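Local coordinates for Two-component insecticidal protein 16 kDa unit (Alcaligenes faecalis, PDB 5V3S) that is the aegerolysin-family 16 kDa component of a binary insecticidal protein that kills corn rootworm, at residues Ala17-Phe31 against Gly133-Ser146. Residues are numbered along the deposited sequence; the frame is centred on the assembly and turned at random.
Sequences AQWMEITIFVVNSNF and GAMGNIFITVVKKS. Unlike the reference sequence in segment 17-31: Met20 (reference Ile). Unlike the reference sequence in segment 133-146: Met135 (reference Thr).
Ile22, Ile138 and Ile140 interlock on the buried face of two neighbouring parallel strands, 19-27 and 136-144, in the aegerolysin beta-sandwich. With CG1 anti to its backbone N (chi1 -173°), Ile22 sends CD1 across the strand gap to within 3.5 Å of Ile138 CG2, and the same methyl also meets Ile140 CD1. Branched aliphatic residues suit this inner face, where Tyr99 and Phe87 of the opposing sheet close over Ile22. Farther along, Val142 CG1 meets the Phe31 ring at CE2, 3.7 Å away, as the chain turns back into that second sheet.

The outer face is more polar and aromatic. Here Trp19 lays its indole over Gly136, whose CA sits 3.8 Å from the centroid of the six-membered ring in a CH-pi contact. Glycine suits this place because its backbone (phi 92°) would press a CB against the carbonyl O of Met135. The amide of Asn137 meets the ring's edge at CH2, its plane turned 72° from the indole, while Lys49 adds a cation-pi contact. Phe139 reaches over with CE1 to Phe25 CB.

Between the faces, backbone bonds run from Gly136 N to Trp19 O through to Lys144 N and Val27 O. Beyond the C-terminal end of the pair, Lys144 NZ forms a salt bridge with Asp91 and donates to a water that in turn donates to Ser29 OG; that hydroxyl also hydrogen-bonds to Asp91, which thus holds both residues. At the other end a side-chain amide extends the backbone series: Gln18 OE1 takes the N-H of Met135 on a lone pair, in the carbonyl plane, at 3.0 Å from Met135 N.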
loop_
_atom_site.group_PDB
_atom_site.type_symbol
_atom_site.label_atom_id
_atom_site.label_comp_id
_atom_site.label_asym_id
_atom_site.label_seq_id
_atom_site.Cartn_x
_atom_site.Cartn_y
_atom_site.Cartn_z
ATOM N N ALA A 17 -4.526 3.442 -17.152
ATOM C CA ALA A 17 -5.226 2.188 -17.205
ATOM C C ALA A 17 -4.622 1.137 -16.271
ATOM O O ALA A 17 -5.266 0.149 -16.000
ATOM C CB ALA A 17 -5.258 1.686 -18.639
ATOM N N GLN A 18 -3.369 1.317 -15.852
ATOM C CA GLN A 18 -2.761 0.478 -14.787
ATOM C C GLN A 18 -2.729 1.317 -13.507
ATOM O O GLN A 18 -2.186 2.426 -13.477
ATOM C CB GLN A 18 -1.378 0.016 -15.205
ATOM C CG GLN A 18 -0.664 -0.815 -14.156
ATOM C CD GLN A 18 -1.513 -2.011 -13.724
ATOM O OE1 GLN A 18 -2.560 -1.852 -13.102
ATOM N NE2 GLN A 18 -1.136 -3.189 -14.200
ATOM N N TRP A 19 -3.418 0.841 -12.466
ATOM C CA TRP A 19 -3.609 1.675 -11.308
ATOM C C TRP A 19 -3.891 0.737 -10.136
ATOM O O TRP A 19 -4.295 -0.438 -10.317
ATOM C CB TRP A 19 -4.753 2.667 -11.464
ATOM C CG TRP A 19 -6.081 1.965 -11.610
ATOM C CD1 TRP A 19 -6.622 1.478 -12.780
ATOM C CD2 TRP A 19 -7.027 1.646 -10.564
ATOM N NE1 TRP A 19 -7.833 0.882 -12.522
ATOM C CE2 TRP A 19 -8.104 0.963 -11.170
ATOM C CE3 TRP A 19 -7.038 1.827 -9.181
ATOM C CZ2 TRP A 19 -9.204 0.502 -10.450
ATOM C CZ3 TRP A 19 -8.159 1.383 -8.445
ATOM C CH2 TRP A 19 -9.216 0.722 -9.067
HETATM N N MSE A 20 -3.591 1.253 -8.957
HETATM C CA MSE A 20 -3.855 0.521 -7.727
HETATM C C MSE A 20 -4.274 1.559 -6.692
HETATM O O MSE A 20 -3.857 2.720 -6.725
HETATM C CB MSE A 20 -2.617 -0.292 -7.255
HETATM C CG MSE A 20 -1.291 0.461 -6.990
HETATM SE SE MSE A 20 -1.309 1.221 -5.130
HETATM C CE MSE A 20 -0.491 -0.439 -4.469
ATOM N N GLU A 21 -5.093 1.138 -5.733
ATOM C CA GLU A 21 -5.310 1.943 -4.547
ATOM C C GLU A 21 -5.289 0.985 -3.377
ATOM O O GLU A 21 -5.958 -0.017 -3.432
ATOM C CB GLU A 21 -6.625 2.764 -4.534
ATOM C CG GLU A 21 -6.599 3.912 -5.519
ATOM C CD GLU A 21 -7.616 4.994 -5.303
ATOM O OE1 GLU A 21 -8.362 4.916 -4.281
ATOM O OE2 GLU A 21 -7.617 5.921 -6.182
ATOM N N ILE A 22 -4.472 1.297 -2.370
ATOM C CA ILE A 22 -4.276 0.409 -1.220
ATOM C C ILE A 22 -4.740 1.159 0.050
ATOM O O ILE A 22 -4.304 2.245 0.318
ATOM C CB ILE A 22 -2.885 -0.230 -1.155
ATOM C CG1 ILE A 22 -2.801 -1.237 -0.057
ATOM C CG2 ILE A 22 -1.791 0.758 -0.957
ATOM C CD1 ILE A 22 -1.746 -2.272 -0.285
ATOM N N THR A 23 -5.626 0.540 0.803
ATOM C CA THR A 23 -6.160 1.204 1.985
ATOM C C THR A 23 -5.649 0.357 3.156
ATOM O O THR A 23 -5.826 -0.858 3.127
ATOM C CB THR A 23 -7.704 1.303 1.917
ATOM O OG1 THR A 23 -8.063 2.132 0.848
ATOM C CG2 THR A 23 -8.226 1.912 3.154
ATOM N N ILE A 24 -5.057 1.012 4.184
ATOM C CA ILE A 24 -4.562 0.353 5.416
ATOM C C ILE A 24 -5.405 0.848 6.564
ATOM O O ILE A 24 -5.504 2.087 6.756
ATOM C CB ILE A 24 -3.076 0.715 5.642
ATOM C CG1 ILE A 24 -2.277 0.377 4.398
ATOM C CG2 ILE A 24 -2.462 0.027 6.871
ATOM C CD1 ILE A 24 -1.995 1.553 3.510
ATOM N N PHE A 25 -6.103 -0.087 7.225
ATOM C CA PHE A 25 -7.022 0.271 8.330
ATOM C C PHE A 25 -6.406 -0.389 9.511
ATOM O O PHE A 25 -6.057 -1.574 9.436
ATOM C CB PHE A 25 -8.443 -0.349 8.119
ATOM C CG PHE A 25 -9.432 0.062 9.141
ATOM C CD1 PHE A 25 -10.153 1.209 8.988
ATOM C CD2 PHE A 25 -9.565 -0.661 10.329
ATOM C CE1 PHE A 25 -11.087 1.601 9.937
ATOM C CE2 PHE A 25 -10.478 -0.237 11.331
ATOM C CZ PHE A 25 -11.203 0.902 11.117
ATOM N N VAL A 26 -6.375 0.293 10.661
ATOM C CA VAL A 26 -5.591 -0.191 11.806
ATOM C C VAL A 26 -6.419 -0.127 13.058
ATOM O O VAL A 26 -7.293 0.717 13.128
ATOM C CB VAL A 26 -4.293 0.602 12.040
ATOM C CG1 VAL A 26 -3.489 0.673 10.720
ATOM C CG2 VAL A 26 -4.578 2.002 12.498
ATOM N N VAL A 27 -6.039 -0.974 14.003
ATOM C CA VAL A 27 -6.741 -1.133 15.299
ATOM C C VAL A 27 -5.746 -1.401 16.402
ATOM O O VAL A 27 -4.854 -2.166 16.296
ATOM C CB VAL A 27 -7.786 -2.295 15.220
ATOM C CG1 VAL A 27 -8.544 -2.466 16.516
ATOM C CG2 VAL A 27 -8.711 -2.188 14.037
ATOM N N ASN A 28 -5.997 -0.753 17.519
ATOM C CA ASN A 28 -5.340 -0.965 18.806
ATOM C C ASN A 28 -3.945 -0.363 18.985
ATOM O O ASN A 28 -3.212 -0.712 19.954
ATOM C CB ASN A 28 -5.375 -2.401 19.258
ATOM C CG ASN A 28 -5.196 -2.523 20.770
ATOM O OD1 ASN A 28 -5.656 -1.641 21.488
ATOM N ND2 ASN A 28 -4.494 -3.584 21.251
ATOM N N SER A 29 -3.567 0.548 18.078
ATOM C CA SER A 29 -2.337 1.357 18.146
ATOM C C SER A 29 -2.408 2.412 17.058
ATOM O O SER A 29 -3.334 2.392 16.271
ATOM C CB SER A 29 -1.096 0.535 17.969
ATOM O OG SER A 29 0.019 1.178 18.561
ATOM N N ASN A 30 -1.478 3.362 17.059
ATOM C CA ASN A 30 -1.299 4.265 15.894
ATOM C C ASN A 30 -0.050 3.786 15.202
ATOM O O ASN A 30 0.896 3.438 15.858
ATOM C CB ASN A 30 -1.090 5.680 16.305
ATOM C CG ASN A 30 -2.136 6.106 17.322
ATOM O OD1 ASN A 30 -3.327 5.839 17.143
ATOM N ND2 ASN A 30 -1.681 6.752 18.374
ATOM N N PHE A 31 -0.109 3.728 13.854
ATOM C CA PHE A 31 0.949 3.169 13.059
ATOM C C PHE A 31 1.423 4.244 12.090
ATOM O O PHE A 31 0.714 5.228 11.894
ATOM C CB PHE A 31 0.387 1.972 12.203
ATOM C CG PHE A 31 -0.066 0.793 13.031
ATOM C CD1 PHE A 31 -1.272 0.810 13.706
ATOM C CD2 PHE A 31 0.683 -0.351 13.092
ATOM C CE1 PHE A 31 -1.725 -0.352 14.387
ATOM C CE2 PHE A 31 0.292 -1.468 13.803
ATOM C CZ PHE A 31 -0.934 -1.458 14.472
ATOM N N GLY A 133 -5.695 -7.495 -15.964
ATOM C CA GLY A 133 -5.904 -6.051 -16.207
ATOM C C GLY A 133 -5.299 -5.160 -15.121
ATOM O O GLY A 133 -4.178 -5.440 -14.623
ATOM N N ALA A 134 -6.052 -4.148 -14.708
ATOM C CA ALA A 134 -5.535 -3.199 -13.685
ATOM C C ALA A 134 -5.480 -3.856 -12.297
ATOM O O ALA A 134 -6.403 -4.587 -11.885
ATOM C CB ALA A 134 -6.377 -1.928 -13.627
HETATM N N MSE A 135 -4.410 -3.580 -11.573
HETATM C CA MSE A 135 -4.291 -4.090 -10.195
HETATM C C MSE A 135 -5.500 -3.803 -9.312
HETATM O O MSE A 135 -5.976 -4.678 -8.624
HETATM C CB MSE A 135 -2.971 -3.610 -9.591
HETATM C CG MSE A 135 -2.677 -4.118 -8.186
HETATM SE SE MSE A 135 -2.531 -6.075 -8.153
HETATM C CE MSE A 135 -0.825 -6.298 -7.250
ATOM N N GLY A 136 -5.996 -2.595 -9.292
ATOM C CA GLY A 136 -7.274 -2.358 -8.632
ATOM C C GLY A 136 -7.163 -1.946 -7.159
ATOM O O GLY A 136 -6.206 -1.397 -6.775
ATOM N N ASN A 137 -8.205 -2.220 -6.386
ATOM C CA ASN A 137 -8.302 -1.834 -4.983
ATOM C C ASN A 137 -7.732 -2.964 -4.107
ATOM O O ASN A 137 -8.038 -4.163 -4.311
ATOM C CB ASN A 137 -9.750 -1.558 -4.575
ATOM C CG ASN A 137 -10.382 -0.400 -5.346
ATOM O OD1 ASN A 137 -10.066 0.729 -5.118
ATOM N ND2 ASN A 137 -11.176 -0.711 -6.366
ATOM N N ILE A 138 -6.957 -2.603 -3.077
ATOM C CA ILE A 138 -6.345 -3.587 -2.181
ATOM C C ILE A 138 -6.598 -2.999 -0.777
ATOM O O ILE A 138 -6.531 -1.785 -0.616
ATOM C CB ILE A 138 -4.770 -3.651 -2.375
ATOM C CG1 ILE A 138 -4.376 -3.945 -3.867
ATOM C CG2 ILE A 138 -4.111 -4.633 -1.438
ATOM C CD1 ILE A 138 -3.043 -3.376 -4.333
ATOM N N PHE A 139 -6.785 -3.875 0.194
ATOM C CA PHE A 139 -7.191 -3.565 1.562
ATOM C C PHE A 139 -6.279 -4.353 2.460
ATOM O O PHE A 139 -6.167 -5.539 2.331
ATOM C CB PHE A 139 -8.646 -4.035 1.725
ATOM C CG PHE A 139 -9.308 -3.793 3.066
ATOM C CD1 PHE A 139 -9.170 -2.617 3.775
ATOM C CD2 PHE A 139 -10.231 -4.733 3.539
ATOM C CE1 PHE A 139 -9.877 -2.397 4.960
ATOM C CE2 PHE A 139 -10.929 -4.532 4.719
ATOM C CZ PHE A 139 -10.787 -3.346 5.414
ATOM N N ILE A 140 -5.604 -3.670 3.409
ATOM C CA ILE A 140 -4.846 -4.359 4.483
ATOM C C ILE A 140 -5.398 -3.870 5.845
ATOM O O ILE A 140 -5.525 -2.722 6.008
ATOM C CB ILE A 140 -3.346 -4.092 4.388
ATOM C CG1 ILE A 140 -2.829 -4.499 2.983
ATOM C CG2 ILE A 140 -2.603 -4.810 5.537
ATOM C CD1 ILE A 140 -1.344 -4.270 2.820
ATOM N N THR A 141 -5.764 -4.790 6.699
ATOM C CA THR A 141 -6.124 -4.592 8.070
ATOM C C THR A 141 -4.940 -5.007 8.931
ATOM O O THR A 141 -4.203 -6.011 8.711
ATOM C CB THR A 141 -7.476 -5.282 8.456
ATOM O OG1 THR A 141 -7.409 -6.714 8.132
ATOM C CG2 THR A 141 -8.679 -4.662 7.652
ATOM N N VAL A 142 -4.767 -4.222 10.000
ATOM C CA VAL A 142 -3.753 -4.468 10.901
ATOM C C VAL A 142 -4.374 -4.320 12.325
ATOM O O VAL A 142 -4.928 -3.323 12.608
ATOM C CB VAL A 142 -2.613 -3.505 10.709
ATOM C CG1 VAL A 142 -1.535 -3.929 11.655
ATOM C CG2 VAL A 142 -2.068 -3.496 9.239
ATOM N N VAL A 143 -4.292 -5.359 13.108
ATOM C CA VAL A 143 -4.827 -5.380 14.468
ATOM C C VAL A 143 -3.691 -5.721 15.383
ATOM O O VAL A 143 -3.125 -6.800 15.288
ATOM C CB VAL A 143 -5.970 -6.430 14.646
ATOM C CG1 VAL A 143 -6.447 -6.445 16.107
ATOM C CG2 VAL A 143 -7.120 -6.105 13.724
ATOM N N LYS A 144 -3.302 -4.787 16.264
ATOM C CA LYS A 144 -2.349 -5.128 17.376
ATOM C C LYS A 144 -3.121 -6.002 18.374
ATOM O O LYS A 144 -4.156 -5.529 18.912
ATOM C CB LYS A 144 -1.832 -3.888 18.067
ATOM C CG LYS A 144 -0.722 -4.143 19.082
ATOM C CD LYS A 144 -0.218 -2.892 19.750
ATOM C CE LYS A 144 1.145 -3.049 20.483
ATOM N NZ LYS A 144 1.813 -1.680 20.628
ATOM N N LYS A 145 -2.610 -7.204 18.632
ATOM C CA LYS A 145 -3.297 -8.168 19.444
ATOM C C LYS A 145 -3.400 -7.634 20.873
ATOM O O LYS A 145 -2.480 -6.961 21.349
ATOM C CB LYS A 145 -2.582 -9.503 19.398
ATOM C CG LYS A 145 -2.732 -10.224 18.077
ATOM C CD LYS A 145 -1.923 -11.507 18.187
ATOM C CE LYS A 145 -1.919 -12.380 16.949
ATOM N NZ LYS A 145 -1.004 -13.537 17.266
ATOM N N SER A 146 -4.595 -7.840 21.443
ATOM C CA SER A 146 -4.899 -7.536 22.858
ATOM C C SER A 146 -4.671 -8.795 23.693
ATOM O O SER A 146 -5.287 -9.818 23.428
ATOM C CB SER A 146 -6.400 -7.228 22.980
ATOM O OG SER A 146 -6.735 -6.042 22.308
HETATM O O HOH W 1 -0.366 0.467 21.230
#